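Local coordinates for glycolipid-binding domain-containing protein (Pseudomonas aeruginosa, PDB 2H1T) that is of unknown function but, as a member of a putative glycolipid-binding family, may take part in glycolipid metabolism, at residues D29-Q34 / L52-D57; L48-R53 / I103-S108; G124-I129 / A147-D152; F166-L171 / I179-L184. All blocks are in the same frame, centred on the assembly; numbering follows the deposited sequence. Where two conformers were deposited one is given.

Interaction 1 (D29-Q34 / L52-D57). With EDO (1,2-ethanediol), chain D.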
# COMPACT_ATOMS: atom_id res chain seq x y z
N ASP A 29 -25.58 2.59 9.65
CA ASP A 29 -26.10 2.17 8.36
C ASP A 29 -25.08 2.21 7.21
O ASP A 29 -25.43 2.06 6.05
CB ASP A 29 -27.32 3.03 8.02
CG ASP A 29 -28.57 2.59 8.77
OD1 ASP A 29 -28.53 1.58 9.51
OD2 ASP A 29 -29.62 3.25 8.60
N GLN A 30 -23.82 2.48 7.55
CA GLN A 30 -22.76 2.55 6.56
C GLN A 30 -21.35 2.36 7.15
O GLN A 30 -21.13 2.45 8.35
CB GLN A 30 -22.86 3.83 5.73
CG GLN A 30 -22.56 5.08 6.48
CD GLN A 30 -22.69 6.29 5.56
OE1 GLN A 30 -23.80 6.73 5.26
NE2 GLN A 30 -21.56 6.82 5.12
N ALA A 31 -20.42 1.98 6.28
CA ALA A 31 -19.03 1.84 6.65
C ALA A 31 -18.19 2.45 5.57
O ALA A 31 -18.57 2.50 4.39
CB ALA A 31 -18.61 0.38 6.86
N GLU A 32 -17.02 2.90 5.99
CA GLU A 32 -16.03 3.39 5.09
C GLU A 32 -14.70 2.80 5.51
O GLU A 32 -14.39 2.77 6.71
CB GLU A 32 -16.00 4.90 5.17
CG GLU A 32 -15.34 5.52 3.96
CD GLU A 32 -14.95 6.97 4.16
OE1 GLU A 32 -14.31 7.26 5.21
OE2 GLU A 32 -15.26 7.80 3.26
N SER A 33 -13.95 2.35 4.51
CA SER A 33 -12.77 1.58 4.74
C SER A 33 -11.65 1.88 3.75
O SER A 33 -11.89 2.25 2.60
CB SER A 33 -13.14 0.08 4.68
OG SER A 33 -12.04 -0.72 4.94
N GLN A 34 -10.43 1.75 4.26
CA GLN A 34 -9.20 1.84 3.50
C GLN A 34 -8.48 0.52 3.70
O GLN A 34 -8.13 0.15 4.84
CB GLN A 34 -8.31 2.96 4.03
CG GLN A 34 -8.85 4.36 3.82
CD GLN A 34 -7.71 5.42 3.69
OE1 GLN A 34 -7.46 5.97 2.58
NE2 GLN A 34 -7.01 5.66 4.80
N LEU A 52 -19.76 1.19 1.97
CA LEU A 52 -21.00 0.43 1.86
C LEU A 52 -22.09 1.08 2.67
O LEU A 52 -21.84 1.66 3.74
CB LEU A 52 -20.81 -1.02 2.32
CG LEU A 52 -19.64 -1.78 1.68
CD1 LEU A 52 -19.53 -3.20 2.29
CD2 LEU A 52 -19.76 -1.79 0.15
N ARG A 53 -23.31 1.00 2.15
CA ARG A 53 -24.47 1.52 2.85
C ARG A 53 -25.57 0.46 2.74
O ARG A 53 -25.78 -0.11 1.68
CB ARG A 53 -24.91 2.86 2.27
CG ARG A 53 -26.19 3.44 2.88
CD ARG A 53 -26.58 4.83 2.32
NE ARG A 53 -26.88 4.77 0.88
CZ ARG A 53 -28.02 4.33 0.37
NH1 ARG A 53 -29.01 3.92 1.15
NH2 ARG A 53 -28.19 4.31 -0.94
N TRP A 54 -26.26 0.22 3.85
CA TRP A 54 -27.29 -0.84 3.90
C TRP A 54 -28.54 -0.32 4.57
O TRP A 54 -28.51 0.79 5.11
CB TRP A 54 -26.77 -2.06 4.64
CG TRP A 54 -26.17 -1.77 5.96
CD1 TRP A 54 -26.81 -1.80 7.16
CD2 TRP A 54 -24.81 -1.39 6.23
NE1 TRP A 54 -25.93 -1.48 8.17
CE2 TRP A 54 -24.69 -1.25 7.63
CE3 TRP A 54 -23.65 -1.26 5.43
CZ2 TRP A 54 -23.49 -0.92 8.25
CZ3 TRP A 54 -22.44 -0.94 6.06
CH2 TRP A 54 -22.38 -0.74 7.46
N ASP A 55 -29.63 -1.09 4.52
CA ASP A 55 -30.87 -0.68 5.16
C ASP A 55 -31.00 -1.17 6.61
O ASP A 55 -30.07 -1.75 7.17
CB ASP A 55 -32.09 -1.11 4.32
CG ASP A 55 -32.28 -2.61 4.29
OD1 ASP A 55 -31.70 -3.36 5.12
OD2 ASP A 55 -33.06 -3.05 3.43
N ALA A 56 -32.18 -0.94 7.20
CA ALA A 56 -32.42 -1.32 8.59
C ALA A 56 -32.26 -2.81 8.81
O ALA A 56 -32.06 -3.23 9.93
CB ALA A 56 -33.83 -0.90 9.03
N ASP A 57 -32.37 -3.60 7.74
CA ASP A 57 -32.32 -5.04 7.87
C ASP A 57 -31.01 -5.63 7.42
O ASP A 57 -30.88 -6.85 7.32
CB ASP A 57 -33.50 -5.65 7.12
CG ASP A 57 -34.82 -5.20 7.70
OD1 ASP A 57 -34.99 -5.29 8.93
OD2 ASP A 57 -35.68 -4.73 6.94
C1 EDO D . -14.24 5.91 -1.41
O1 EDO D . -14.94 4.92 -2.16
C2 EDO D . -15.09 6.37 -0.23
O2 EDO D . -14.29 6.64 0.94
O HOH W 1 -28.94 -0.86 9.88

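Interaction 2 (L48-R53 / I103-S108). With EDO (1,2-ethanediol), chain D.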
# COMPACT_ATOMS: atom_id res chain seq x y z
N LEU A 48 -7.34 0.04 -1.80
CA LEU A 48 -8.77 0.03 -2.07
C LEU A 48 -9.43 0.90 -1.00
O LEU A 48 -9.22 0.69 0.20
CB LEU A 48 -9.33 -1.39 -1.98
CG LEU A 48 -10.86 -1.47 -2.16
CD1 LEU A 48 -11.24 -1.02 -3.54
CD2 LEU A 48 -11.36 -2.87 -1.94
N ASP A 49 -10.22 1.86 -1.43
CA ASP A 49 -11.08 2.66 -0.55
C ASP A 49 -12.49 2.29 -0.92
O ASP A 49 -12.83 2.22 -2.08
CB ASP A 49 -10.87 4.17 -0.79
CG ASP A 49 -9.47 4.65 -0.44
OD1 ASP A 49 -8.91 4.19 0.55
OD2 ASP A 49 -8.92 5.49 -1.20
N TYR A 50 -13.33 1.99 0.06
CA TYR A 50 -14.69 1.68 -0.27
C TYR A 50 -15.68 2.14 0.77
O TYR A 50 -15.32 2.35 1.93
CB TYR A 50 -14.84 0.18 -0.55
CG TYR A 50 -14.79 -0.76 0.67
CD1 TYR A 50 -15.92 -1.01 1.46
CD2 TYR A 50 -13.63 -1.49 0.96
CE1 TYR A 50 -15.85 -1.89 2.56
CE2 TYR A 50 -13.59 -2.41 2.02
CZ TYR A 50 -14.70 -2.60 2.80
OH TYR A 50 -14.63 -3.51 3.85
N ARG A 51 -16.91 2.31 0.33
CA ARG A 51 -17.98 2.65 1.25
C ARG A 51 -19.18 1.80 0.94
O ARG A 51 -19.57 1.69 -0.23
CB ARG A 51 -18.31 4.16 1.14
CG ARG A 51 -19.55 4.59 1.98
CD ARG A 51 -19.89 6.09 1.85
NE ARG A 51 -20.13 6.53 0.46
CZ ARG A 51 -21.30 6.45 -0.19
NH1 ARG A 51 -22.39 5.92 0.38
NH2 ARG A 51 -21.37 6.91 -1.44
N LEU A 52 -19.76 1.19 1.97
CA LEU A 52 -21.00 0.43 1.86
C LEU A 52 -22.09 1.08 2.67
O LEU A 52 -21.84 1.66 3.74
CB LEU A 52 -20.81 -1.02 2.32
CG LEU A 52 -19.64 -1.78 1.68
CD1 LEU A 52 -19.53 -3.20 2.29
CD2 LEU A 52 -19.76 -1.79 0.15
N ARG A 53 -23.31 1.00 2.15
CA ARG A 53 -24.47 1.52 2.85
C ARG A 53 -25.57 0.46 2.74
O ARG A 53 -25.78 -0.11 1.68
CB ARG A 53 -24.91 2.86 2.27
CG ARG A 53 -26.19 3.44 2.88
CD ARG A 53 -26.58 4.83 2.32
NE ARG A 53 -26.88 4.77 0.88
CZ ARG A 53 -28.02 4.33 0.37
NH1 ARG A 53 -29.01 3.92 1.15
NH2 ARG A 53 -28.19 4.31 -0.94
N ILE A 103 -22.89 -8.34 -0.50
CA ILE A 103 -21.60 -8.25 -1.17
C ILE A 103 -20.57 -9.00 -0.30
O ILE A 103 -20.69 -9.04 0.92
CB ILE A 103 -21.18 -6.76 -1.39
CG1 ILE A 103 -21.86 -6.21 -2.64
CG2 ILE A 103 -19.70 -6.59 -1.61
CD1 ILE A 103 -21.41 -4.76 -2.99
N ASP A 104 -19.59 -9.60 -0.97
CA ASP A 104 -18.42 -10.20 -0.34
C ASP A 104 -17.20 -9.64 -1.09
O ASP A 104 -17.02 -9.87 -2.29
CB ASP A 104 -18.50 -11.72 -0.44
CG ASP A 104 -17.29 -12.44 0.15
OD1 ASP A 104 -16.29 -11.78 0.58
OD2 ASP A 104 -17.32 -13.71 0.17
N ILE A 105 -16.39 -8.89 -0.36
CA ILE A 105 -15.19 -8.24 -0.93
C ILE A 105 -14.04 -9.09 -0.44
O ILE A 105 -13.94 -9.34 0.76
CB ILE A 105 -14.98 -6.82 -0.33
CG1 ILE A 105 -16.08 -5.82 -0.76
CG2 ILE A 105 -13.61 -6.28 -0.76
CD1 ILE A 105 -16.31 -4.69 0.23
N TRP A 106 -13.14 -9.46 -1.35
CA TRP A 106 -11.81 -10.03 -1.00
C TRP A 106 -10.79 -8.91 -1.24
O TRP A 106 -10.86 -8.23 -2.27
CB TRP A 106 -11.43 -11.25 -1.88
CG TRP A 106 -9.98 -11.61 -1.76
CD1 TRP A 106 -8.92 -11.22 -2.58
CD2 TRP A 106 -9.38 -12.39 -0.71
NE1 TRP A 106 -7.72 -11.70 -2.07
CE2 TRP A 106 -7.98 -12.43 -0.94
CE3 TRP A 106 -9.89 -13.03 0.42
CZ2 TRP A 106 -7.10 -13.11 -0.10
CZ3 TRP A 106 -9.01 -13.71 1.26
CH2 TRP A 106 -7.63 -13.74 1.00
N PRO A 107 -9.83 -8.74 -0.34
CA PRO A 107 -9.64 -9.43 0.93
C PRO A 107 -10.18 -8.66 2.12
O PRO A 107 -9.49 -7.80 2.68
CB PRO A 107 -8.11 -9.52 1.00
CG PRO A 107 -7.62 -8.33 0.31
CD PRO A 107 -8.65 -7.91 -0.69
N SER A 108 -11.39 -9.00 2.57
CA SER A 108 -11.93 -8.33 3.77
C SER A 108 -12.83 -9.22 4.57
O SER A 108 -13.84 -9.73 4.08
CB SER A 108 -12.66 -7.04 3.45
OG SER A 108 -13.27 -6.48 4.61
C1 EDO D . -14.24 5.91 -1.41
O1 EDO D . -14.94 4.92 -2.16
C2 EDO D . -15.09 6.37 -0.23
O2 EDO D . -14.29 6.64 0.94

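Interaction 3 (G124-I129 / A147-D152)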
# COMPACT_ATOMS: atom_id res chain seq x y z
N GLY A 124 -27.55 -23.85 14.92
CA GLY A 124 -27.71 -25.04 14.17
C GLY A 124 -28.28 -24.73 12.82
O GLY A 124 -28.28 -25.60 11.97
N GLN A 125 -28.73 -23.50 12.62
CA GLN A 125 -29.44 -23.15 11.40
C GLN A 125 -28.51 -22.83 10.27
O GLN A 125 -27.62 -22.02 10.44
CB GLN A 125 -30.33 -21.94 11.64
CG GLN A 125 -31.40 -21.71 10.61
CD GLN A 125 -32.23 -20.46 10.92
OE1 GLN A 125 -32.20 -19.92 12.04
NE2 GLN A 125 -32.94 -19.98 9.91
N ARG A 126 -28.79 -23.41 9.10
CA ARG A 126 -28.01 -23.21 7.90
C ARG A 126 -28.80 -22.36 6.90
O ARG A 126 -30.03 -22.50 6.76
CB ARG A 126 -27.67 -24.58 7.30
CG ARG A 126 -27.10 -24.55 5.91
CD ARG A 126 -27.08 -25.94 5.29
NE ARG A 126 -26.41 -25.93 3.98
CZ ARG A 126 -25.10 -26.11 3.78
NH1 ARG A 126 -24.30 -26.33 4.80
NH2 ARG A 126 -24.60 -26.06 2.54
N ALA A 127 -28.10 -21.47 6.22
CA ALA A 127 -28.66 -20.75 5.06
C ALA A 127 -27.71 -20.79 3.87
O ALA A 127 -26.49 -20.64 4.02
CB ALA A 127 -28.96 -19.32 5.42
N GLU A 128 -28.26 -20.97 2.68
CA GLU A 128 -27.47 -20.82 1.49
C GLU A 128 -27.85 -19.47 0.85
O GLU A 128 -29.03 -19.14 0.73
CB GLU A 128 -27.68 -21.99 0.55
CG GLU A 128 -27.57 -23.36 1.25
CD GLU A 128 -27.41 -24.52 0.29
OE1 GLU A 128 -27.84 -24.36 -0.88
OE2 GLU A 128 -26.89 -25.59 0.67
N ILE A 129 -26.84 -18.70 0.46
CA ILE A 129 -27.06 -17.37 -0.05
C ILE A 129 -26.38 -17.27 -1.41
O ILE A 129 -25.58 -18.14 -1.78
CB ILE A 129 -26.54 -16.26 0.93
CG1 ILE A 129 -25.00 -16.19 0.92
CG2 ILE A 129 -27.03 -16.51 2.37
CD1 ILE A 129 -24.42 -15.01 1.62
N ALA A 147 -22.64 -20.73 1.84
CA ALA A 147 -23.51 -21.10 2.96
C ALA A 147 -22.95 -20.61 4.29
O ALA A 147 -21.71 -20.58 4.50
CB ALA A 147 -23.74 -22.60 3.02
N TYR A 148 -23.87 -20.23 5.16
CA TYR A 148 -23.57 -19.92 6.55
C TYR A 148 -24.39 -20.81 7.49
O TYR A 148 -25.61 -20.96 7.34
CB TYR A 148 -23.88 -18.45 6.84
CG TYR A 148 -22.90 -17.43 6.32
CD1 TYR A 148 -22.86 -17.09 4.96
CD2 TYR A 148 -22.10 -16.71 7.20
CE1 TYR A 148 -21.94 -16.10 4.48
CE2 TYR A 148 -21.21 -15.74 6.74
CZ TYR A 148 -21.13 -15.46 5.39
OH TYR A 148 -20.25 -14.51 4.95
N THR A 149 -23.71 -21.40 8.48
CA THR A 149 -24.38 -22.08 9.55
C THR A 149 -23.97 -21.51 10.91
O THR A 149 -22.77 -21.40 11.21
CB THR A 149 -24.08 -23.60 9.44
OG1 THR A 149 -24.41 -24.03 8.09
CG2 THR A 149 -24.87 -24.37 10.46
N ARG A 150 -24.95 -21.13 11.73
CA ARG A 150 -24.67 -20.70 13.08
C ARG A 150 -24.38 -21.89 14.00
O ARG A 150 -25.22 -22.78 14.18
CB ARG A 150 -25.79 -19.82 13.63
CG ARG A 150 -25.62 -19.49 15.10
CD ARG A 150 -26.58 -18.42 15.57
NE ARG A 150 -26.77 -18.51 17.00
CZ ARG A 150 -27.23 -17.54 17.78
NH1 ARG A 150 -27.53 -16.36 17.28
NH2 ARG A 150 -27.31 -17.75 19.09
N LEU A 151 -23.21 -21.90 14.61
CA LEU A 151 -22.78 -23.01 15.47
C LEU A 151 -23.12 -22.64 16.90
O LEU A 151 -23.64 -23.47 17.67
CB LEU A 151 -21.28 -23.30 15.32
CG LEU A 151 -20.79 -23.60 13.90
CD1 LEU A 151 -19.26 -23.80 13.91
CD2 LEU A 151 -21.53 -24.82 13.32
N ASP A 152 -22.79 -21.41 17.27
CA ASP A 152 -23.24 -20.80 18.53
C ASP A 152 -23.27 -19.29 18.32
O ASP A 152 -23.06 -18.82 17.19
CB ASP A 152 -22.40 -21.28 19.75
CG ASP A 152 -20.95 -20.85 19.72
OD1 ASP A 152 -20.58 -19.90 19.00
OD2 ASP A 152 -20.15 -21.44 20.49
O HOH W 2 -24.61 -26.76 7.66

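Interaction 4 (F166-L171 / I179-L184)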
# COMPACT_ATOMS: atom_id res chain seq x y z
N PHE A 166 -13.98 -24.90 -0.03
CA PHE A 166 -13.42 -24.14 1.08
C PHE A 166 -14.42 -23.96 2.23
O PHE A 166 -15.57 -23.61 2.03
CB PHE A 166 -12.94 -22.75 0.63
CG PHE A 166 -12.33 -21.93 1.75
CD1 PHE A 166 -11.06 -22.21 2.21
CD2 PHE A 166 -13.07 -20.93 2.40
CE1 PHE A 166 -10.51 -21.50 3.26
CE2 PHE A 166 -12.52 -20.20 3.43
CZ PHE A 166 -11.23 -20.49 3.86
N LYS A 167 -13.96 -24.17 3.45
CA LYS A 167 -14.79 -24.04 4.63
C LYS A 167 -13.96 -23.39 5.73
O LYS A 167 -12.74 -23.63 5.82
CB LYS A 167 -15.28 -25.42 5.12
CG LYS A 167 -15.92 -26.26 4.04
CD LYS A 167 -16.68 -27.46 4.65
CE LYS A 167 -17.09 -28.46 3.61
NZ LYS A 167 -18.08 -27.92 2.66
N ALA A 168 -14.61 -22.58 6.55
CA ALA A 168 -13.96 -21.94 7.67
C ALA A 168 -14.96 -21.71 8.81
O ALA A 168 -16.19 -21.62 8.55
CB ALA A 168 -13.31 -20.61 7.26
N VAL A 169 -14.45 -21.71 10.05
CA VAL A 169 -15.22 -21.29 11.23
C VAL A 169 -14.80 -19.90 11.67
O VAL A 169 -13.64 -19.67 11.97
CB VAL A 169 -15.03 -22.18 12.46
CG1 VAL A 169 -15.66 -21.50 13.72
CG2 VAL A 169 -15.62 -23.56 12.24
N LEU A 170 -15.74 -18.95 11.67
CA LEU A 170 -15.48 -17.55 12.00
C LEU A 170 -15.86 -17.29 13.44
O LEU A 170 -16.93 -17.74 13.92
CB LEU A 170 -16.24 -16.59 11.08
CG LEU A 170 -16.22 -16.92 9.57
CD1 LEU A 170 -16.82 -15.71 8.77
CD2 LEU A 170 -14.89 -17.30 9.06
N LEU A 171 -14.95 -16.63 14.17
CA LEU A 171 -15.25 -16.16 15.51
C LEU A 171 -15.64 -14.67 15.36
O LEU A 171 -14.86 -13.87 14.82
CB LEU A 171 -14.03 -16.30 16.41
CG LEU A 171 -14.21 -15.82 17.84
CD1 LEU A 171 -15.08 -16.77 18.68
CD2 LEU A 171 -12.86 -15.62 18.53
N ILE A 179 -13.78 -11.37 14.65
CA ILE A 179 -12.56 -11.32 15.47
C ILE A 179 -11.44 -12.10 14.76
O ILE A 179 -10.37 -11.54 14.44
CB ILE A 179 -12.83 -11.89 16.93
CG1 ILE A 179 -13.95 -11.09 17.59
CG2 ILE A 179 -11.56 -11.78 17.85
CD1 ILE A 179 -14.35 -11.62 18.98
N ASP A 180 -11.67 -13.39 14.57
CA ASP A 180 -10.73 -14.30 13.91
C ASP A 180 -11.39 -14.97 12.74
O ASP A 180 -12.44 -15.54 12.85
CB ASP A 180 -10.20 -15.37 14.82
CG ASP A 180 -9.34 -14.83 15.93
OD1 ASP A 180 -8.56 -13.88 15.67
OD2 ASP A 180 -9.43 -15.37 17.06
N TYR A 181 -10.74 -14.85 11.61
CA TYR A 181 -11.02 -15.62 10.39
C TYR A 181 -9.79 -16.52 10.32
O TYR A 181 -8.76 -16.16 9.78
CB TYR A 181 -11.15 -14.70 9.19
CG TYR A 181 -11.87 -15.39 8.05
CD1 TYR A 181 -11.49 -16.67 7.63
CD2 TYR A 181 -12.91 -14.75 7.37
CE1 TYR A 181 -12.13 -17.30 6.58
CE2 TYR A 181 -13.55 -15.36 6.29
CZ TYR A 181 -13.18 -16.65 5.92
OH TYR A 181 -13.80 -17.30 4.87
N PRO A 182 -9.88 -17.71 10.91
CA PRO A 182 -8.64 -18.43 11.23
C PRO A 182 -7.72 -18.69 10.02
O PRO A 182 -8.15 -19.22 8.99
CB PRO A 182 -9.12 -19.73 11.89
CG PRO A 182 -10.57 -19.40 12.35
CD PRO A 182 -11.09 -18.45 11.33
N GLY A 183 -6.46 -18.27 10.18
CA GLY A 183 -5.45 -18.46 9.15
C GLY A 183 -5.54 -17.44 8.02
O GLY A 183 -4.66 -17.42 7.18
N LEU A 184 -6.59 -16.60 7.99
CA LEU A 184 -6.72 -15.58 6.96
C LEU A 184 -6.69 -14.14 7.48
O LEU A 184 -6.02 -13.31 6.88
CB LEU A 184 -7.99 -15.76 6.14
CG LEU A 184 -7.95 -16.93 5.16
CD1 LEU A 184 -9.22 -16.87 4.37
CD2 LEU A 184 -6.79 -16.84 4.26

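Interaction 1 (D29-Q34 / L52-D57)
Ala31 and Leu52 form an antiparallel hydrogen-bonded pair between strands 30-38 and 45-54, which make a beta hairpin. The short strand axes run 4.8 Å apart at 171°. Ala31 N donates to Leu52 O at 2.9 Å, and Leu52 N returns a bond to Ala31 O. Next along, Gln30 and Arg53 are a non-hydrogen-bonded pair, with their CA atoms 4.2 Å apart. The last backbone bond runs from Trp54 N to Asp29 O at 3.0 Å and is close to straight.

The indole of Trp54 lies flat against the main chain of the other strand. Its CG sits between the backbone N and the carbonyl carbon, chi1 51°, and this lays one ring face against Asp29 and Gln30. Asp29 CA makes a CH-pi contact with the five-membered ring, 4.0 Å from its centroid. Gln30 CA lies over the same face. Ala31 CB meets the far rim in plane, 4.0 Å from Trp54 CH2. On the face opposite Ala31 and Leu52, Gln30 CB packs against Arg53 CB. The guanidinium of Arg53 leads away to a salt bridge with Glu62. Trp54 also stacks on Trp58 and meets Phe114 edge to face.

A water lies near both Asp29 OD1 and Asp55 O, where the strands give way to loop. Three backbone bonds fix the register, and the Trp54 ring face covers the main chain where this pairing ends.

Interaction 2 (L48-R53 / I103-S108)
This is a buried apolar contact between the two sheets of the protein, close to the centre of the chain. Strand 45-54 of the six-stranded antiparallel sheet faces strand 102-106 of the mixed sheet. The short axes are 10.9 Å apart and run at 163°, so the strands meet through side chains and no clear hydrogen bond crosses.

Ile105 is the hub. Its CD1 methyl sits over one face of the Tyr50 ring, 3.7 Å from the centroid and 14° off the ring normal, in a CH-pi contact. The methyl is offset toward the CE1 and CZ side. Ile105 holds CG1 beside its backbone N, chi1 -67°, and CG2 goes the other way to meet Leu48. That pair closes to 4.3 Å between Ile105 CG2 and Leu48 CD2. Leu52 comes tip to tip with Ile105, its CD1 being 4.1 Å from Ile105 CD1. One isoleucine thus touches three successive inward-facing residues of the opposite strand.

The polar ends are also accounted for. Tyr50 OH lies 3.4 Å from Ser108 OG, and Glu22 takes a hydrogen bond with each hydroxyl through a different carboxylate oxygen. Ser108 OG also bonds Phe110 N. The shared carboxylate probably holds both groups in place within the core.

Phe110 covers Tyr50 and Leu52 from a loop. Phe65 of strand 60-69 touches Tyr50, and Ile103 reaches Leu60 of that strand and Ile134 of strand 126-135.

Interaction 3 (G124-I129 / A147-D152)
Arg126 lies across Thr149 and Ala147 on one face of the hairpin formed by strands 126-135 and 142-152. CG is opposite the backbone N (chi1 169°), which carries the extended chain across Thr149 to Ala147. Arg126 CB passes 3.4 Å from Thr149 OG1. Farther out, Ala147 CB packs over one face of the guanidinium, 3.6 Å from Arg126 NH2. The edge of the same group is used for polar bonds. Arg126 NH2 makes a salt bridge to Glu128 OE2 at 3.0 Å, almost exactly in the guanidinium plane, and NE adds a weak bond to that oxygen. A water joins Arg126 NH1 to Thr149 OG1. NH1 also has a salt bridge with Glu159, so two carboxylates and a water fix the rotation of the head group.

On the other face, Ile129 CD1 reaches the Tyr148 ring, 3.9 Å from Tyr148 CE1. Tyr148 OH bonds Asn112.

The backbone sets these positions. Ala127 and Tyr148 are a hydrogen-bonded pair, with Ala127 N to Tyr148 O at 2.8 Å and Tyr148 N to Ala127 O at 2.9 Å. Arg150 N donates to Gln125 O. Gly124, with positive phi (92°), closes the row through its N to Arg150 O at 2.7 Å. The end of Arg150 leads away from strand 126-135 to a salt bridge with Asp123.

Helix 113-119 covers the Ala127, Ile129 and Tyr148 face through Leu119, Pro115 and Arg118. Strand 155-160 continues the mixed sheet beside strand 142-152.

Interaction 4 (F166-L171 / I179-L184)
The Tyr181 ring takes Leu170 on one face and Phe166 at its edge. The motif is a beta hairpin of strands 167-172 and 178-181 with a classic beta bulge, in which Ile179 and Asp180 both face Leu171. Leu170 CD2 stands over the Tyr181 ring centre, 3.4 Å from the centroid and 3° off the normal, a close CH-pi contact. With chi1 at -45°, Leu170 CG lies opposite the carbonyl carbon, and the CD2 branch comes over the ring. The two side chains run alongside each other in the same direction. Ala168 CB approaches the ring obliquely, 3.6 Å from Tyr181 CE1. The Phe166 ring comes from the opposite direction. Tyr181 OH lies at the edge of that ring, in its plane, 3.5 Å from Phe166 CE2. Leu184 CD1 also reaches Phe166, at CZ.

Leu171 CD2 touches Ile179 CB and lies 3.7 Å from Asp180 OD2. At Pro182 the regular pairing stops, and Leu184 N bonds back to Tyr181 O.

Strand 155-160 flanks the other side of strand 167-172, where Tyr158 touches both Phe166 and Tyr181. Leu184 packs on Trp14 of the second subunit and makes backbone hydrogen bonds with that subunit, so this end of the hairpin belongs to the dimer contact. A bound methylpentanediol, probably from the crystallisation liquor, lies about 4 Å from the Phe166 side chain.

At the bulge, Leu171 N donates to Asp180 O in the carbonyl plane. Leu171 O accepts twice, from Asp180 N at 3.2 Å and from Ile179 N at 2.7 Å, which is how the extra residue of the bulge is taken up.

In the fold
From the N terminus, interaction 1 comes first and closes the hairpin of strands 30-38 and 45-54. Interaction 2 begins on the strand where interaction 1 ends, sharing Leu52 and Arg53. It spans about fifty residues to strand 102-106 and joins the antiparallel sheet to the mixed one. Interactions 3 and 4 follow in series, each closing a hairpin in the mixed sheet. They touch where Leu151 packs on Val169. Interaction 1 stays clear of both. None is enclosed in another; 1 and 2 overlap on one strand. Interaction 2 reaches the mixed sheet at an outermost strand, 102-106, next to strand 126-135 of interaction 3. Of the four, interaction 2 alone packs one sheet against the other.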